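Local atomic coordinates of signal recognition particle receptor subunit beta (Mus musculus, PDB entry 2FH5), a protein that binds GTP as the beta subunit of the signal recognition particle receptor, which helps target nascent secretory proteins to the endoplasmic reticulum membrane. Residues 22-27 / 42-47; 36-41 / 58-63; 8-13 / 79-84. All blocks are in the same frame, centred on the assembly; numbering follows the deposited sequence.

Contact 1 (22-27 / 42-47). With GTP (guanosine-5'-triphosphate), chain D.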
loop_
_atom_site.group_PDB
_atom_site.type_symbol
_atom_site.label_atom_id
_atom_site.label_comp_id
_atom_site.label_asym_id
_atom_site.label_seq_id
_atom_site.Cartn_x
_atom_site.Cartn_y
_atom_site.Cartn_z
ATOM N N LEU B 22 -2.033 -0.596 4.602
ATOM C CA LEU B 22 -2.055 -0.865 6.029
ATOM C C LEU B 22 -3.494 -1.106 6.504
ATOM O O LEU B 22 -3.713 -2.007 7.299
ATOM C CB LEU B 22 -1.411 0.255 6.832
ATOM C CG LEU B 22 -1.215 -0.181 8.297
ATOM C CD1 LEU B 22 -0.517 -1.509 8.336
ATOM C CD2 LEU B 22 -0.401 0.843 9.089
ATOM N N LEU B 23 -4.473 -0.343 6.004
ATOM C CA LEU B 23 -5.868 -0.567 6.403
ATOM C C LEU B 23 -6.275 -1.962 5.981
ATOM O O LEU B 23 -6.897 -2.692 6.735
ATOM C CB LEU B 23 -6.812 0.425 5.729
ATOM C CG LEU B 23 -6.877 1.829 6.305
ATOM C CD1 LEU B 23 -7.823 2.664 5.484
ATOM C CD2 LEU B 23 -7.345 1.745 7.743
ATOM N N PHE B 24 -5.921 -2.311 4.751
ATOM C CA PHE B 24 -6.203 -3.611 4.166
ATOM C C PHE B 24 -5.680 -4.705 5.116
ATOM O O PHE B 24 -6.395 -5.661 5.423
ATOM C CB PHE B 24 -5.514 -3.650 2.792
ATOM C CG PHE B 24 -5.609 -4.953 2.052
ATOM C CD1 PHE B 24 -6.755 -5.300 1.359
ATOM C CD2 PHE B 24 -4.492 -5.777 1.934
ATOM C CE1 PHE B 24 -6.790 -6.454 0.534
ATOM C CE2 PHE B 24 -4.514 -6.933 1.117
ATOM C CZ PHE B 24 -5.660 -7.263 0.418
ATOM N N VAL B 25 -4.447 -4.548 5.595
ATOM C CA VAL B 25 -3.834 -5.519 6.503
ATOM C C VAL B 25 -4.565 -5.568 7.849
ATOM O O VAL B 25 -4.892 -6.631 8.359
ATOM C CB VAL B 25 -2.334 -5.181 6.757
ATOM C CG1 VAL B 25 -1.772 -6.068 7.863
ATOM C CG2 VAL B 25 -1.538 -5.373 5.476
ATOM N N ARG B 26 -4.795 -4.403 8.422
ATOM C CA ARG B 26 -5.494 -4.277 9.687
ATOM C C ARG B 26 -6.888 -4.934 9.670
ATOM O O ARG B 26 -7.317 -5.497 10.676
ATOM C CB ARG B 26 -5.659 -2.803 10.022
ATOM C CG ARG B 26 -5.679 -2.538 11.471
ATOM C CD ARG B 26 -4.276 -2.267 11.891
ATOM N NE ARG B 26 -3.953 -2.868 13.175
ATOM C CZ ARG B 26 -2.806 -2.659 13.809
ATOM N NH1 ARG B 26 -1.896 -1.852 13.263
ATOM N NH2 ARG B 26 -2.556 -3.286 14.956
ATOM N N LEU B 27 -7.586 -4.845 8.535
ATOM C CA LEU B 27 -8.920 -5.409 8.400
ATOM C C LEU B 27 -8.884 -6.916 8.302
ATOM O O LEU B 27 -9.786 -7.602 8.776
ATOM C CB LEU B 27 -9.632 -4.857 7.150
ATOM C CG LEU B 27 -10.210 -3.443 7.259
ATOM C CD1 LEU B 27 -10.616 -2.926 5.903
ATOM C CD2 LEU B 27 -11.400 -3.453 8.186
ATOM N N SER B 42 -3.721 -6.042 -4.774
ATOM C CA SER B 42 -3.735 -7.241 -3.966
ATOM C C SER B 42 -5.186 -7.407 -3.468
ATOM O O SER B 42 -5.937 -6.439 -3.295
ATOM C CB SER B 42 -2.695 -7.183 -2.818
ATOM O OG SER B 42 -2.694 -5.982 -2.075
ATOM N N SER B 43 -5.598 -8.644 -3.270
ATOM C CA SER B 43 -6.970 -8.895 -2.866
ATOM C C SER B 43 -7.049 -10.060 -1.891
ATOM O O SER B 43 -6.151 -10.901 -1.843
ATOM C CB SER B 43 -7.784 -9.220 -4.110
ATOM O OG SER B 43 -7.271 -10.393 -4.719
ATOM N N ALA B 44 -8.130 -10.099 -1.121
ATOM C CA ALA B 44 -8.353 -11.155 -0.150
ATOM C C ALA B 44 -9.795 -11.091 0.365
ATOM O O ALA B 44 -10.440 -10.034 0.320
ATOM C CB ALA B 44 -7.391 -11.011 0.992
ATOM N N ILE B 45 -10.286 -12.216 0.875
ATOM C CA ILE B 45 -11.647 -12.289 1.366
ATOM C C ILE B 45 -11.817 -11.756 2.788
ATOM O O ILE B 45 -11.042 -12.073 3.685
ATOM C CB ILE B 45 -12.156 -13.736 1.291
ATOM C CG1 ILE B 45 -12.364 -14.120 -0.170
ATOM C CG2 ILE B 45 -13.454 -13.884 2.056
ATOM C CD1 ILE B 45 -12.576 -15.608 -0.379
ATOM N N TYR B 46 -12.850 -10.949 2.989
ATOM C CA TYR B 46 -13.126 -10.380 4.300
ATOM C C TYR B 46 -14.492 -10.863 4.826
ATOM O O TYR B 46 -15.517 -10.623 4.193
ATOM C CB TYR B 46 -13.109 -8.848 4.201
ATOM C CG TYR B 46 -13.431 -8.105 5.486
ATOM C CD1 TYR B 46 -12.537 -8.083 6.549
ATOM C CD2 TYR B 46 -14.623 -7.396 5.619
ATOM C CE1 TYR B 46 -12.821 -7.365 7.725
ATOM C CE2 TYR B 46 -14.919 -6.680 6.780
ATOM C CZ TYR B 46 -14.019 -6.665 7.828
ATOM O OH TYR B 46 -14.321 -5.962 8.979
ATOM N N LYS B 47 -14.500 -11.556 5.966
ATOM C CA LYS B 47 -15.754 -12.013 6.562
ATOM C C LYS B 47 -16.257 -10.878 7.435
ATOM O O LYS B 47 -15.621 -10.496 8.420
ATOM C CB LYS B 47 -15.548 -13.263 7.420
ATOM C CG LYS B 47 -15.077 -14.496 6.649
ATOM C CD LYS B 47 -16.060 -14.929 5.572
ATOM C CE LYS B 47 -15.561 -16.189 4.866
ATOM N NZ LYS B 47 -16.426 -16.600 3.718
HETATM P PG GTP D . 0.602 3.195 -2.057
HETATM O O1G GTP D . 1.740 3.978 -2.502
HETATM O O2G GTP D . 0.847 1.722 -2.104
HETATM O O3G GTP D . -0.669 3.582 -2.845
HETATM O O3B GTP D . 0.465 3.645 -0.396
HETATM P PB GTP D . -0.569 3.119 0.603
HETATM O O1B GTP D . -1.778 3.997 0.613
HETATM O O2B GTP D . -0.939 1.662 0.409
HETATM O O3A GTP D . 0.237 3.377 1.958
HETATM P PA GTP D . 0.638 2.366 3.096
HETATM O O1A GTP D . -0.468 1.575 3.538
HETATM O O2A GTP D . 1.809 1.530 2.660
HETATM O "O5'" GTP D . 0.980 3.439 4.210
HETATM C "C5'" GTP D . 2.058 4.329 3.975
HETATM C "C4'" GTP D . 2.763 4.627 5.298
HETATM O "O4'" GTP D . 1.856 5.240 6.241
HETATM C "C3'" GTP D . 3.291 3.384 6.021
HETATM O "O3'" GTP D . 4.583 3.653 6.638
HETATM C "C2'" GTP D . 2.223 3.100 7.038
HETATM O "O2'" GTP D . 2.619 2.251 8.134
HETATM C "C1'" GTP D . 1.744 4.493 7.450
HETATM N N9 GTP D . 0.350 4.560 7.852
HETATM C C8 GTP D . -0.739 4.007 7.170
HETATM N N7 GTP D . -1.872 4.265 7.819
HETATM C C5 GTP D . -1.518 5.012 8.963
HETATM C C6 GTP D . -2.256 5.577 10.020
HETATM O O6 GTP D . -3.455 5.570 10.223
HETATM N N1 GTP D . -1.531 6.275 11.024
HETATM C C2 GTP D . -0.155 6.412 11.000
HETATM N N2 GTP D . 0.462 7.081 12.013
HETATM N N3 GTP D . 0.550 5.871 9.971
HETATM C C4 GTP D . -0.132 5.179 8.976
#
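Phe24 and Leu27, on the helix that follows the P-loop of this GTPase fold, face Ser42, Ala44 and Tyr46 on strand 42-47, outermost of this chain's sheet. The two axes pass 10.3 Å apart at 42°, a gap bridged mainly by side chains. Phe24 carries CG anti to its own nitrogen (chi1 176°), which brings the far edge of the ring against the strand backbone. Phe24 CZ ends 3.9 Å from Ser43 C, almost in the ring plane, and 4.2 Å from Ala44 CB; the same ring leans on Leu58 of the next strand and on an apolar side chain of the partner protein chain. With an alanine here the ring would be gone, which is likely to open a gap between helix and strand and leave Ala44 CB without its aromatic neighbour. One turn on, Leu27 and Tyr46 cross obliquely, Leu27 CD2 lying 3.9 Å from Tyr46 OH, a hydroxyl hydrogen-bonded to Glu207 of helix 204-213. At the other end of 22-27, Leu22 N donates to GTP O1A over 2.9 Å (153°). The shortest atomic contact uses a backbone oxygen: Leu27 O lies 3.2 Å from Tyr46 CE1, at the ring edge.

Contact 2 (36-41 / 58-63). With MG (magnesium ion), chain C; GTP (guanosine-5'-triphosphate), chain D.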
loop_
_atom_site.group_PDB
_atom_site.type_symbol
_atom_site.label_atom_id
_atom_site.label_comp_id
_atom_site.label_asym_id
_atom_site.label_seq_id
_atom_site.Cartn_x
_atom_site.Cartn_y
_atom_site.Cartn_z
ATOM N N GLN B 36 5.678 -1.130 1.665
ATOM C CA GLN B 36 6.427 -0.280 0.749
ATOM C C GLN B 36 5.394 0.136 -0.296
ATOM O O GLN B 36 4.305 -0.448 -0.385
ATOM C CB GLN B 36 7.540 -1.079 0.065
ATOM C CG GLN B 36 8.590 -1.691 1.020
ATOM C CD GLN B 36 9.469 -0.668 1.743
ATOM O OE1 GLN B 36 10.229 -1.025 2.622
ATOM N NE2 GLN B 36 9.364 0.602 1.368
ATOM N N THR B 37 5.723 1.137 -1.092
ATOM C CA THR B 37 4.836 1.557 -2.155
ATOM C C THR B 37 4.412 0.342 -2.994
ATOM O O THR B 37 5.253 -0.445 -3.448
ATOM C CB THR B 37 5.543 2.579 -3.049
ATOM O OG1 THR B 37 5.899 3.703 -2.244
ATOM C CG2 THR B 37 4.648 3.063 -4.178
ATOM N N SER B 38 3.100 0.209 -3.189
ATOM C CA SER B 38 2.510 -0.894 -3.946
ATOM C C SER B 38 2.645 -0.720 -5.444
ATOM O O SER B 38 2.421 0.373 -5.951
ATOM C CB SER B 38 1.018 -1.013 -3.609
ATOM O OG SER B 38 0.835 -1.399 -2.263
ATOM N N ILE B 39 2.984 -1.793 -6.159
ATOM C CA ILE B 39 3.094 -1.682 -7.604
ATOM C C ILE B 39 2.036 -2.482 -8.388
ATOM O O ILE B 39 1.933 -2.343 -9.603
ATOM C CB ILE B 39 4.543 -1.990 -8.105
ATOM C CG1 ILE B 39 4.854 -3.468 -8.023
ATOM C CG2 ILE B 39 5.561 -1.257 -7.235
ATOM C CD1 ILE B 39 6.295 -3.740 -8.420
ATOM N N THR B 40 1.281 -3.331 -7.700
ATOM C CA THR B 40 0.143 -4.058 -8.293
ATOM C C THR B 40 -0.941 -4.105 -7.225
ATOM O O THR B 40 -0.719 -3.757 -6.068
ATOM C CB THR B 40 0.381 -5.553 -8.698
ATOM O OG1 THR B 40 0.922 -6.284 -7.592
ATOM C CG2 THR B 40 1.266 -5.660 -9.902
ATOM N N ASP B 41 -2.109 -4.560 -7.625
ATOM C CA ASP B 41 -3.225 -4.690 -6.713
ATOM C C ASP B 41 -3.056 -5.976 -5.915
ATOM O O ASP B 41 -2.334 -6.874 -6.314
ATOM C CB ASP B 41 -4.500 -4.812 -7.519
ATOM C CG ASP B 41 -4.408 -5.933 -8.543
ATOM O OD1 ASP B 41 -3.751 -5.740 -9.594
ATOM O OD2 ASP B 41 -4.966 -7.025 -8.291
ATOM N N LEU B 58 -11.921 -7.668 -0.559
ATOM C CA LEU B 58 -11.207 -6.400 -0.474
ATOM C C LEU B 58 -10.133 -6.409 -1.558
ATOM O O LEU B 58 -9.439 -7.418 -1.738
ATOM C CB LEU B 58 -10.548 -6.238 0.897
ATOM C CG LEU B 58 -11.400 -6.501 2.145
ATOM C CD1 LEU B 58 -10.619 -6.086 3.378
ATOM C CD2 LEU B 58 -12.704 -5.715 2.091
ATOM N N ILE B 59 -10.035 -5.305 -2.299
ATOM C CA ILE B 59 -9.035 -5.133 -3.351
ATOM C C ILE B 59 -8.300 -3.813 -3.099
ATOM O O ILE B 59 -8.897 -2.732 -3.157
ATOM C CB ILE B 59 -9.667 -5.067 -4.737
ATOM C CG1 ILE B 59 -10.376 -6.381 -5.057
ATOM C CG2 ILE B 59 -8.613 -4.766 -5.774
ATOM C CD1 ILE B 59 -11.017 -6.378 -6.454
ATOM N N ASP B 60 -7.008 -3.916 -2.796
ATOM C CA ASP B 60 -6.149 -2.770 -2.505
ATOM C C ASP B 60 -5.534 -2.293 -3.807
ATOM O O ASP B 60 -4.782 -3.028 -4.405
ATOM C CB ASP B 60 -5.071 -3.232 -1.500
ATOM C CG ASP B 60 -3.905 -2.228 -1.317
ATOM O OD1 ASP B 60 -4.127 -1.000 -1.358
ATOM O OD2 ASP B 60 -2.745 -2.687 -1.105
ATOM N N LEU B 61 -5.834 -1.074 -4.247
ATOM C CA LEU B 61 -5.274 -0.568 -5.523
ATOM C C LEU B 61 -4.136 0.438 -5.353
ATOM O O LEU B 61 -4.230 1.365 -4.574
ATOM C CB LEU B 61 -6.376 0.059 -6.406
ATOM C CG LEU B 61 -7.571 -0.832 -6.821
ATOM C CD1 LEU B 61 -8.512 -0.087 -7.757
ATOM C CD2 LEU B 61 -7.061 -2.090 -7.516
ATOM N N PRO B 62 -3.034 0.256 -6.096
ATOM C CA PRO B 62 -1.889 1.164 -6.007
ATOM C C PRO B 62 -2.292 2.626 -6.234
ATOM O O PRO B 62 -3.075 2.926 -7.127
ATOM C CB PRO B 62 -0.967 0.670 -7.120
ATOM C CG PRO B 62 -1.357 -0.724 -7.339
ATOM C CD PRO B 62 -2.854 -0.704 -7.194
ATOM N N GLY B 63 -1.737 3.538 -5.450
ATOM C CA GLY B 63 -2.074 4.931 -5.632
ATOM C C GLY B 63 -1.194 5.685 -6.615
ATOM O O GLY B 63 -1.494 6.834 -6.977
HETATM MG MG MG C . -0.129 0.208 -0.970
HETATM P PG GTP D . 0.602 3.195 -2.057
HETATM O O1G GTP D . 1.740 3.978 -2.502
HETATM O O2G GTP D . 0.847 1.722 -2.104
HETATM O O3G GTP D . -0.669 3.582 -2.845
HETATM O O3B GTP D . 0.465 3.645 -0.396
HETATM P PB GTP D . -0.569 3.119 0.603
HETATM O O1B GTP D . -1.778 3.997 0.613
HETATM O O2B GTP D . -0.939 1.662 0.409
HETATM O O3A GTP D . 0.237 3.377 1.958
HETATM P PA GTP D . 0.638 2.366 3.096
HETATM O O1A GTP D . -0.468 1.575 3.538
HETATM O O2A GTP D . 1.809 1.530 2.660
HETATM O "O5'" GTP D . 0.980 3.439 4.210
HETATM C "C5'" GTP D . 2.058 4.329 3.975
HETATM C "C4'" GTP D . 2.763 4.627 5.298
HETATM O "O4'" GTP D . 1.856 5.240 6.241
HETATM C "C3'" GTP D . 3.291 3.384 6.021
HETATM O "O3'" GTP D . 4.583 3.653 6.638
HETATM C "C2'" GTP D . 2.223 3.100 7.038
HETATM O "O2'" GTP D . 2.619 2.251 8.134
HETATM C "C1'" GTP D . 1.744 4.493 7.450
HETATM N N9 GTP D . 0.350 4.560 7.852
HETATM C C8 GTP D . -0.739 4.007 7.170
HETATM N N7 GTP D . -1.872 4.265 7.819
HETATM C C5 GTP D . -1.518 5.012 8.963
HETATM C C6 GTP D . -2.256 5.577 10.020
HETATM O O6 GTP D . -3.455 5.570 10.223
HETATM N N1 GTP D . -1.531 6.275 11.024
HETATM C C2 GTP D . -0.155 6.412 11.000
HETATM N N2 GTP D . 0.462 7.081 12.013
HETATM N N3 GTP D . 0.550 5.871 9.971
HETATM C C4 GTP D . -0.132 5.179 8.976
HETATM O O HOH W 1 1.492 0.135 0.344
HETATM O O HOH W 2 -2.032 -2.344 -3.836
HETATM O O HOH W 3 -1.833 0.296 -2.190
#
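Ser38 sets its OG beside its own nitrogen and anti to its carbonyl carbon (chi1 -66°), a rotation that delivers OG to the magnesium ion at 2.3 Å while the Ser38 amide donates to GTP O2G over 2.9 Å (160°). One residue thus holds both the metal and a gamma-phosphate oxygen that the metal also binds; OG is also hydrogen-bonded to the backbone of the partner protein chain. Asp60 has CG anti to the backbone nitrogen (chi1 168°) and stays in the second shell: OD2 remains 3.9 Å from the magnesium ion, and OD1 accepts a 2.8 Å hydrogen bond from metal-bound water 3. OD2 is also hydrogen-bonded to Thr21 OG1, itself a metal ligand, so the aspartate positions two first-shell groups. Water 1 adds a second link to 36-41, donating to Gln36 O and GTP O2A while bound to the metal. Away from the ion, Pro62 sets CG 3.3 Å from Thr40 O, and Asp41 CA makes a CA-H...O contact of 3.2 Å with Asp60 O. Beyond the proline, Gly63 N donates to GTP O3G at 2.8 Å; a CB on this residue would run into that oxygen. Two loops closing on the gamma phosphate through backbone amides, with a hydroxyl on magnesium and an Asp-Leu-Pro-Gly run, are characteristic of the two switch regions of a small GTPase in its GTP-bound state.

Contact 3 (8-13 / 79-84)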
loop_
_atom_site.group_PDB
_atom_site.type_symbol
_atom_site.label_atom_id
_atom_site.label_comp_id
_atom_site.label_asym_id
_atom_site.label_seq_id
_atom_site.Cartn_x
_atom_site.Cartn_y
_atom_site.Cartn_z
ATOM N N ARG B 8 -19.479 -9.184 -3.199
ATOM C CA ARG B 8 -18.734 -8.419 -4.242
ATOM C C ARG B 8 -17.505 -7.661 -3.706
ATOM O O ARG B 8 -17.191 -7.686 -2.521
ATOM C CB ARG B 8 -19.660 -7.431 -4.961
ATOM C CG ARG B 8 -20.804 -8.059 -5.697
ATOM C CD ARG B 8 -21.439 -7.058 -6.623
ATOM N NE ARG B 8 -20.681 -6.889 -7.857
ATOM C CZ ARG B 8 -21.005 -6.025 -8.819
ATOM N NH1 ARG B 8 -22.072 -5.246 -8.690
ATOM N NH2 ARG B 8 -20.271 -5.941 -9.918
ATOM N N ALA B 9 -16.845 -6.951 -4.610
ATOM C CA ALA B 9 -15.625 -6.244 -4.299
ATOM C C ALA B 9 -15.736 -4.842 -3.724
ATOM O O ALA B 9 -16.648 -4.073 -4.058
ATOM C CB ALA B 9 -14.751 -6.210 -5.540
ATOM N N VAL B 10 -14.788 -4.538 -2.838
ATOM C CA VAL B 10 -14.657 -3.228 -2.229
ATOM C C VAL B 10 -13.266 -2.739 -2.655
ATOM O O VAL B 10 -12.262 -3.352 -2.320
ATOM C CB VAL B 10 -14.671 -3.269 -0.697
ATOM C CG1 VAL B 10 -14.551 -1.846 -0.166
ATOM C CG2 VAL B 10 -15.941 -3.937 -0.194
ATOM N N LEU B 11 -13.220 -1.647 -3.406
ATOM C CA LEU B 11 -11.961 -1.084 -3.855
ATOM C C LEU B 11 -11.402 -0.009 -2.914
ATOM O O LEU B 11 -12.114 0.915 -2.529
ATOM C CB LEU B 11 -12.153 -0.479 -5.245
ATOM C CG LEU B 11 -12.886 -1.385 -6.233
ATOM C CD1 LEU B 11 -12.907 -0.711 -7.614
ATOM C CD2 LEU B 11 -12.215 -2.747 -6.303
ATOM N N PHE B 12 -10.139 -0.142 -2.517
ATOM C CA PHE B 12 -9.500 0.872 -1.680
ATOM C C PHE B 12 -8.610 1.665 -2.650
ATOM O O PHE B 12 -7.732 1.094 -3.318
ATOM C CB PHE B 12 -8.648 0.226 -0.590
ATOM C CG PHE B 12 -9.449 -0.398 0.516
ATOM C CD1 PHE B 12 -10.166 -1.571 0.303
ATOM C CD2 PHE B 12 -9.532 0.214 1.760
ATOM C CE1 PHE B 12 -10.962 -2.124 1.318
ATOM C CE2 PHE B 12 -10.324 -0.336 2.776
ATOM C CZ PHE B 12 -11.039 -1.510 2.547
ATOM N N VAL B 13 -8.855 2.966 -2.751
ATOM C CA VAL B 13 -8.112 3.811 -3.670
ATOM C C VAL B 13 -7.712 5.064 -2.927
ATOM O O VAL B 13 -8.286 5.358 -1.892
ATOM C CB VAL B 13 -8.982 4.214 -4.909
ATOM C CG1 VAL B 13 -9.382 2.967 -5.733
ATOM C CG2 VAL B 13 -10.220 4.972 -4.443
ATOM N N ALA B 79 -17.109 -3.552 -8.507
ATOM C CA ALA B 79 -17.237 -2.943 -7.192
ATOM C C ALA B 79 -18.623 -2.727 -6.609
ATOM O O ALA B 79 -19.494 -2.105 -7.208
ATOM C CB ALA B 79 -16.486 -1.628 -7.169
ATOM N N ARG B 80 -18.795 -3.240 -5.408
ATOM C CA ARG B 80 -20.016 -3.079 -4.662
ATOM C C ARG B 80 -19.827 -1.782 -3.868
ATOM O O ARG B 80 -20.798 -1.092 -3.529
ATOM C CB ARG B 80 -20.173 -4.249 -3.698
ATOM C CG ARG B 80 -21.250 -4.085 -2.671
ATOM C CD ARG B 80 -21.256 -5.285 -1.745
ATOM N NE ARG B 80 -22.607 -5.626 -1.312
ATOM C CZ ARG B 80 -23.512 -6.212 -2.090
ATOM N NH1 ARG B 80 -23.209 -6.530 -3.343
ATOM N NH2 ARG B 80 -24.727 -6.464 -1.620
ATOM N N ALA B 81 -18.565 -1.465 -3.571
ATOM C CA ALA B 81 -18.236 -0.269 -2.811
ATOM C C ALA B 81 -16.807 0.180 -3.054
ATOM O O ALA B 81 -15.945 -0.614 -3.417
ATOM C CB ALA B 81 -18.451 -0.514 -1.326
ATOM N N VAL B 82 -16.573 1.468 -2.837
ATOM C CA VAL B 82 -15.272 2.071 -3.023
ATOM C C VAL B 82 -14.948 2.849 -1.770
ATOM O O VAL B 82 -15.793 3.604 -1.293
ATOM C CB VAL B 82 -15.273 3.062 -4.204
ATOM C CG1 VAL B 82 -13.904 3.779 -4.311
ATOM C CG2 VAL B 82 -15.590 2.321 -5.475
ATOM N N VAL B 83 -13.746 2.637 -1.225
ATOM C CA VAL B 83 -13.276 3.362 -0.043
ATOM C C VAL B 83 -12.132 4.203 -0.541
ATOM O O VAL B 83 -11.107 3.672 -1.008
ATOM C CB VAL B 83 -12.726 2.436 1.039
ATOM C CG1 VAL B 83 -12.228 3.269 2.238
ATOM C CG2 VAL B 83 -13.810 1.454 1.473
ATOM N N PHE B 84 -12.319 5.510 -0.494
ATOM C CA PHE B 84 -11.286 6.425 -0.944
ATOM C C PHE B 84 -10.554 6.836 0.331
ATOM O O PHE B 84 -11.120 7.520 1.195
ATOM C CB PHE B 84 -11.927 7.637 -1.655
ATOM C CG PHE B 84 -10.941 8.555 -2.329
ATOM C CD1 PHE B 84 -10.180 9.466 -1.584
ATOM C CD2 PHE B 84 -10.758 8.501 -3.707
ATOM C CE1 PHE B 84 -9.244 10.313 -2.211
ATOM C CE2 PHE B 84 -9.820 9.346 -4.359
ATOM C CZ PHE B 84 -9.065 10.251 -3.611
#
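Strand 9-13 and strand 81-84 run parallel, with Ala79 also paired to Ala9 before the corner at Arg80, and their backbones join them first. The regular ladder runs through Leu11 and Val13: the Leu11 amide donates to Ala81 O and its carbonyl accepts from Val83 N, the latter at 2.7 Å and 173°; Val13 N then donates to Val83 O. At the opening end, Ala9 O is gripped by two amides, Arg80 N at 2.7 Å and Ala81 N at 3.3 Å, both in the carbonyl plane. The register slips by one residue there, a beta bulge. CA-H...O contacts fill in between the bonds, the shortest from Val10 CA to Ala81 O at 3.1 Å.

Apolar contacts occupy both faces. On the face of Val10, Phe12 and Val83, Val83 lies alongside Phe12 in a CH-pi contact, its CB 4.2 Å from the Phe12 ring centroid and 22° off the normal; Val83 CG2 also meets Val10 CG1. Trp209 of helix 204-213 packs on Val83 here. On the other face Val13 and Phe84 cross at about a right angle, with CG2 of Val13 3.6 Å from Phe84 CD2, and Leu11 CD1 rests on Ala79 CB.

Arg8 and Arg80 meet largely through their aliphatic parts, with Arg8 CD at the edge of the Arg80 guanidinium. Arg8 CB touches Arg80 CB at 3.5 Å, the guanidinium planes are 71° apart, and Arg80 NE is hydrogen-bonded to Ile213 O.

Polar bonding is thus concentrated in the backbone, while hydrocarbon side chains fill both faces of the pairing, as befits central strands of a GTPase sheet enclosed by helices.

From the N terminus, strand 9-13 leads through the P-loop into helix 20-29, then the 36-41 loop, strands 42-47 and 55-60, helix 65-75 and strand 79-87. Contact 3 closes the longest loop, 65 residues between its segments, and encloses contacts 1 and 2, which span 14 and 16 intervening residues. Those two cross, since their segments alternate along the chain: helix 22-27, loop 36-41, strand 42-47, then 58-63. In the sheet, strand 55-60 stands between strands 42-47 and 9-13: Ser42 O lies 2.8 Å from Asp60 N, and Ile59 O lies 2.9 Å from Phe12 N. Contacts 1 and 2 both reach GTP, whereas contact 3 joins strands 9-13 and 79-87 in the middle of the sheet.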